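Local coordinates for leucine-rich repeat protein (Bacteroides thetaiotaomicron, PDB 4ECN) that is of unknown function but, as an extracellular leucine-rich repeat protein, probably binds other proteins through its repeat surface, at residues Ala675-Pro689 / Pro698-Ile712. Sequence-based numbering, arbitrary orientation.
Sequences ASTVTLSYNEIQKFP and PISTIILSNNLMTSI
Leu680 O takes two amide hydrogens from opposite faces of its plane: Asn707 ND2 reaches it at 3.0 Å from the next turn, nearly straight at 165°, and Asn683 ND2 at 3.1 Å from its own. Asn683 also bonds Phe651 O and Ile656 N of the turn before. Asn707 ND2 donates to Leu704 O too, from above its plane, while Asn707 OD1 accepts from Ile685 N at 3.1 Å. Asparagine suits this buried bend because one flat amide both donates and accepts. An aspartate here would probably leave both carbonyls without this donor and set a buried charge beside them. These bonds recur as the row of inward-facing asparagines of a leucine-rich repeat solenoid, Asn738 ND2 bonding Leu704 O likewise. The parallel strands 677-679 and 701-703 pair in register, Ile703 N to Val678 O at 2.9 Å. Beyond them, Asn706 lays its amide over one face of the Tyr682 ring, the planes 9° apart, and Tyr653 stacks on that tyrosine. Forked Leu704 suits the core: CD2 packs on Leu680 CB at 3.7 Å, CD1 on Phe688 CE2. With Phe688 CG anti to the backbone N (chi1 180°), the ring meets Ile712 CD1 and turns its edge to selenomethionine Met709.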
loop_
_atom_site.group_PDB
_atom_site.type_symbol
_atom_site.label_atom_id
_atom_site.label_comp_id
_atom_site.label_asym_id
_atom_site.label_seq_id
_atom_site.Cartn_x
_atom_site.Cartn_y
_atom_site.Cartn_z
ATOM N N ALA A 675 33.243 -1.117 -1.133
ATOM C CA ALA A 675 32.121 -0.219 -1.392
ATOM C C ALA A 675 32.591 1.122 -1.924
ATOM O O ALA A 675 33.604 1.655 -1.458
ATOM C CB ALA A 675 31.308 -0.007 -0.127
ATOM N N SER A 676 31.830 1.673 -2.901
ATOM C CA SER A 676 32.136 2.941 -3.560
ATOM C C SER A 676 31.931 4.120 -2.619
ATOM O O SER A 676 32.729 5.041 -2.657
ATOM C CB SER A 676 31.270 3.115 -4.800
ATOM O OG SER A 676 31.399 2.002 -5.672
ATOM N N THR A 677 30.881 4.089 -1.766
ATOM C CA THR A 677 30.583 5.165 -0.818
ATOM C C THR A 677 30.616 4.621 0.623
ATOM O O THR A 677 30.049 3.565 0.929
ATOM C CB THR A 677 29.237 5.840 -1.139
ATOM O OG1 THR A 677 29.267 6.380 -2.467
ATOM C CG2 THR A 677 28.898 6.954 -0.168
ATOM N N VAL A 678 31.314 5.361 1.505
ATOM C CA VAL A 678 31.454 5.029 2.924
ATOM C C VAL A 678 30.988 6.241 3.701
ATOM O O VAL A 678 31.557 7.318 3.522
ATOM C CB VAL A 678 32.884 4.572 3.308
ATOM C CG1 VAL A 678 33.007 4.368 4.812
ATOM C CG2 VAL A 678 33.265 3.300 2.561
ATOM N N THR A 679 29.891 6.086 4.487
ATOM C CA THR A 679 29.337 7.192 5.256
ATOM C C THR A 679 29.708 7.011 6.699
ATOM O O THR A 679 29.316 6.024 7.324
ATOM C CB THR A 679 27.829 7.323 5.078
ATOM O OG1 THR A 679 27.471 7.183 3.698
ATOM C CG2 THR A 679 27.281 8.616 5.693
ATOM N N LEU A 680 30.484 7.960 7.220
ATOM C CA LEU A 680 30.960 7.943 8.590
ATOM C C LEU A 680 30.707 9.282 9.257
ATOM O O LEU A 680 31.373 9.619 10.230
ATOM C CB LEU A 680 32.454 7.591 8.615
ATOM C CG LEU A 680 32.840 6.142 8.287
ATOM C CD1 LEU A 680 34.309 6.037 7.931
ATOM C CD2 LEU A 680 32.455 5.204 9.405
ATOM N N SER A 681 29.717 10.033 8.760
ATOM C CA SER A 681 29.340 11.339 9.309
ATOM C C SER A 681 28.597 11.140 10.629
ATOM O O SER A 681 27.998 10.076 10.829
ATOM C CB SER A 681 28.509 12.135 8.315
ATOM O OG SER A 681 27.361 11.406 7.933
ATOM N N TYR A 682 28.705 12.126 11.563
ATOM C CA TYR A 682 28.125 12.102 12.919
ATOM C C TYR A 682 28.648 10.897 13.658
ATOM O O TYR A 682 27.963 9.876 13.796
ATOM C CB TYR A 682 26.594 12.139 12.943
ATOM C CG TYR A 682 26.020 13.385 12.314
ATOM C CD1 TYR A 682 25.775 13.448 10.942
ATOM C CD2 TYR A 682 25.709 14.500 13.087
ATOM C CE1 TYR A 682 25.238 14.589 10.355
ATOM C CE2 TYR A 682 25.151 15.643 12.512
ATOM C CZ TYR A 682 24.901 15.675 11.146
ATOM O OH TYR A 682 24.353 16.788 10.553
ATOM N N ASN A 683 29.911 11.007 14.074
ATOM C CA ASN A 683 30.616 9.992 14.850
ATOM C C ASN A 683 31.552 10.713 15.794
ATOM O O ASN A 683 31.271 11.853 16.148
ATOM C CB ASN A 683 31.322 8.974 13.943
ATOM C CG ASN A 683 30.406 7.843 13.554
ATOM O OD1 ASN A 683 29.962 7.103 14.403
ATOM N ND2 ASN A 683 30.092 7.672 12.282
ATOM N N GLU A 684 32.600 10.063 16.265
ATOM C CA GLU A 684 33.522 10.680 17.209
ATOM C C GLU A 684 34.954 10.422 16.759
ATOM O O GLU A 684 35.865 10.285 17.581
ATOM C CB GLU A 684 33.267 10.154 18.624
ATOM C CG GLU A 684 31.884 10.480 19.168
ATOM C CD GLU A 684 31.595 9.922 20.543
ATOM O OE1 GLU A 684 32.420 10.126 21.461
ATOM O OE2 GLU A 684 30.515 9.316 20.710
ATOM N N ILE A 685 35.140 10.383 15.425
ATOM C CA ILE A 685 36.398 10.123 14.740
ATOM C C ILE A 685 37.327 11.294 14.946
ATOM O O ILE A 685 37.011 12.436 14.575
ATOM C CB ILE A 685 36.129 9.841 13.244
ATOM C CG1 ILE A 685 35.318 8.520 13.080
ATOM C CG2 ILE A 685 37.434 9.815 12.447
ATOM C CD1 ILE A 685 34.601 8.388 11.789
ATOM N N GLN A 686 38.476 11.002 15.561
ATOM C CA GLN A 686 39.519 11.986 15.832
ATOM C C GLN A 686 40.712 11.769 14.920
ATOM O O GLN A 686 41.417 12.723 14.623
ATOM C CB GLN A 686 39.942 11.908 17.293
ATOM C CG GLN A 686 39.462 13.096 18.084
ATOM C CD GLN A 686 39.611 12.891 19.566
ATOM O OE1 GLN A 686 38.801 12.208 20.207
ATOM N NE2 GLN A 686 40.588 13.558 20.154
ATOM N N LYS A 687 40.925 10.512 14.483
ATOM C CA LYS A 687 41.988 10.062 13.595
ATOM C C LYS A 687 41.366 9.627 12.274
ATOM O O LYS A 687 40.471 8.781 12.248
ATOM C CB LYS A 687 42.810 8.916 14.252
ATOM C CG LYS A 687 44.252 8.735 13.695
ATOM C CD LYS A 687 44.377 7.800 12.452
ATOM C CE LYS A 687 45.592 8.035 11.555
ATOM N NZ LYS A 687 45.464 9.269 10.711
ATOM N N PHE A 688 41.825 10.227 11.175
ATOM C CA PHE A 688 41.350 9.940 9.821
ATOM C C PHE A 688 41.471 8.403 9.533
ATOM O O PHE A 688 42.494 7.805 9.888
ATOM C CB PHE A 688 42.136 10.778 8.820
ATOM C CG PHE A 688 41.709 10.541 7.402
ATOM C CD1 PHE A 688 42.302 9.540 6.640
ATOM C CD2 PHE A 688 40.697 11.304 6.827
ATOM C CE1 PHE A 688 41.890 9.308 5.336
ATOM C CE2 PHE A 688 40.320 11.101 5.501
ATOM C CZ PHE A 688 40.905 10.091 4.772
ATOM N N PRO A 689 40.443 7.746 8.927
ATOM C CA PRO A 689 40.482 6.280 8.795
ATOM C C PRO A 689 41.414 5.760 7.686
ATOM O O PRO A 689 40.973 5.114 6.729
ATOM C CB PRO A 689 39.029 5.928 8.501
ATOM C CG PRO A 689 38.489 7.121 7.824
ATOM C CD PRO A 689 39.147 8.288 8.467
ATOM N N PRO A 698 37.974 0.215 -2.465
ATOM C CA PRO A 698 37.696 1.027 -3.671
ATOM C C PRO A 698 36.686 2.142 -3.403
ATOM O O PRO A 698 35.633 2.200 -4.053
ATOM C CB PRO A 698 37.148 0.004 -4.670
ATOM C CG PRO A 698 36.604 -1.093 -3.832
ATOM C CD PRO A 698 37.241 -1.069 -2.487
ATOM N N ILE A 699 37.029 3.048 -2.469
ATOM C CA ILE A 699 36.169 4.162 -2.078
ATOM C C ILE A 699 36.350 5.330 -3.051
ATOM O O ILE A 699 37.488 5.760 -3.292
ATOM C CB ILE A 699 36.467 4.595 -0.618
ATOM C CG1 ILE A 699 36.525 3.375 0.332
ATOM C CG2 ILE A 699 35.434 5.632 -0.131
ATOM C CD1 ILE A 699 36.955 3.678 1.785
ATOM N N SER A 700 35.226 5.852 -3.592
ATOM C CA SER A 700 35.192 7.009 -4.499
ATOM C C SER A 700 34.571 8.233 -3.823
ATOM O O SER A 700 34.824 9.354 -4.258
ATOM C CB SER A 700 34.425 6.681 -5.769
ATOM O OG SER A 700 33.072 6.390 -5.489
ATOM N N THR A 701 33.746 8.022 -2.771
ATOM C CA THR A 701 33.126 9.076 -1.961
ATOM C C THR A 701 33.316 8.700 -0.492
ATOM O O THR A 701 32.928 7.591 -0.102
ATOM C CB THR A 701 31.641 9.283 -2.331
ATOM O OG1 THR A 701 31.508 9.452 -3.740
ATOM C CG2 THR A 701 31.031 10.481 -1.646
ATOM N N ILE A 702 33.933 9.601 0.320
ATOM C CA ILE A 702 34.132 9.360 1.757
ATOM C C ILE A 702 33.404 10.474 2.481
ATOM O O ILE A 702 33.713 11.639 2.251
ATOM C CB ILE A 702 35.634 9.208 2.191
ATOM C CG1 ILE A 702 35.777 8.699 3.627
ATOM C CG2 ILE A 702 36.494 10.468 1.961
ATOM C CD1 ILE A 702 35.548 7.317 3.798
ATOM N N ILE A 703 32.396 10.131 3.310
ATOM C CA ILE A 703 31.625 11.171 4.001
ATOM C C ILE A 703 32.038 11.116 5.478
ATOM O O ILE A 703 31.679 10.184 6.192
ATOM C CB ILE A 703 30.080 11.062 3.765
ATOM C CG1 ILE A 703 29.752 10.828 2.274
ATOM C CG2 ILE A 703 29.364 12.310 4.274
ATOM C CD1 ILE A 703 28.327 10.564 1.966
ATOM N N LEU A 704 32.867 12.094 5.893
ATOM C CA LEU A 704 33.402 12.205 7.257
ATOM C C LEU A 704 32.987 13.506 7.949
ATOM O O LEU A 704 33.698 13.953 8.857
ATOM C CB LEU A 704 34.930 12.123 7.233
ATOM C CG LEU A 704 35.528 10.741 6.990
ATOM C CD1 LEU A 704 36.968 10.850 6.487
ATOM C CD2 LEU A 704 35.387 9.836 8.210
ATOM N N SER A 705 31.815 14.085 7.568
ATOM C CA SER A 705 31.344 15.327 8.157
ATOM C C SER A 705 30.856 15.070 9.570
ATOM O O SER A 705 30.502 13.952 9.890
ATOM C CB SER A 705 30.254 15.981 7.303
ATOM O OG SER A 705 28.997 15.330 7.334
ATOM N N ASN A 706 30.880 16.096 10.429
ATOM C CA ASN A 706 30.419 16.070 11.821
ATOM C C ASN A 706 31.199 15.025 12.605
ATOM O O ASN A 706 30.660 14.003 13.030
ATOM C CB ASN A 706 28.920 15.848 11.927
ATOM C CG ASN A 706 28.138 16.952 11.273
ATOM O OD1 ASN A 706 27.854 16.911 10.060
ATOM N ND2 ASN A 706 27.742 17.941 12.063
ATOM N N ASN A 707 32.501 15.301 12.760
ATOM C CA ASN A 707 33.452 14.487 13.498
ATOM C C ASN A 707 34.392 15.413 14.258
ATOM O O ASN A 707 34.161 16.634 14.277
ATOM C CB ASN A 707 34.179 13.506 12.601
ATOM C CG ASN A 707 33.342 12.265 12.387
ATOM O OD1 ASN A 707 33.128 11.477 13.310
ATOM N ND2 ASN A 707 32.828 12.072 11.182
ATOM N N LEU A 708 35.387 14.831 14.962
ATOM C CA LEU A 708 36.246 15.554 15.898
ATOM C C LEU A 708 37.723 15.671 15.468
ATOM O O LEU A 708 38.583 15.846 16.333
ATOM C CB LEU A 708 36.182 14.805 17.235
ATOM C CG LEU A 708 34.799 14.698 17.886
ATOM C CD1 LEU A 708 34.807 13.685 18.990
ATOM C CD2 LEU A 708 34.294 16.046 18.372
HETATM N N MSE A 709 38.007 15.648 14.159
HETATM C CA MSE A 709 39.374 15.740 13.642
HETATM C C MSE A 709 39.904 17.163 13.714
HETATM O O MSE A 709 39.186 18.087 13.356
HETATM C CB MSE A 709 39.418 15.239 12.192
HETATM C CG MSE A 709 39.256 13.725 12.087
HETATM SE SE MSE A 709 39.132 13.146 10.249
HETATM C CE MSE A 709 37.224 13.029 10.132
ATOM N N THR A 710 41.150 17.345 14.163
ATOM C CA THR A 710 41.757 18.685 14.265
ATOM C C THR A 710 42.848 18.906 13.184
ATOM O O THR A 710 43.351 20.034 13.014
ATOM C CB THR A 710 42.349 18.901 15.651
ATOM O OG1 THR A 710 43.387 17.939 15.877
ATOM C CG2 THR A 710 41.297 18.858 16.746
ATOM N N SER A 711 43.211 17.818 12.465
ATOM C CA SER A 711 44.198 17.821 11.392
ATOM C C SER A 711 44.226 16.500 10.696
ATOM O O SER A 711 43.882 15.485 11.295
ATOM C CB SER A 711 45.596 18.138 11.923
ATOM O OG SER A 711 46.061 17.127 12.799
ATOM N N ILE A 712 44.654 16.504 9.431
ATOM C CA ILE A 712 44.857 15.296 8.630
ATOM C C ILE A 712 46.327 15.364 8.198
ATOM O O ILE A 712 46.644 15.946 7.152
ATOM C CB ILE A 712 43.845 15.108 7.464
ATOM C CG1 ILE A 712 42.368 15.240 7.960
ATOM C CG2 ILE A 712 44.095 13.762 6.793
ATOM C CD1 ILE A 712 41.246 14.906 6.970
HETATM O O HOH W 1 34.244 2.460 -6.619
HETATM O O HOH W 2 30.545 7.098 -4.700
HETATM O O HOH W 3 43.258 15.133 14.961
#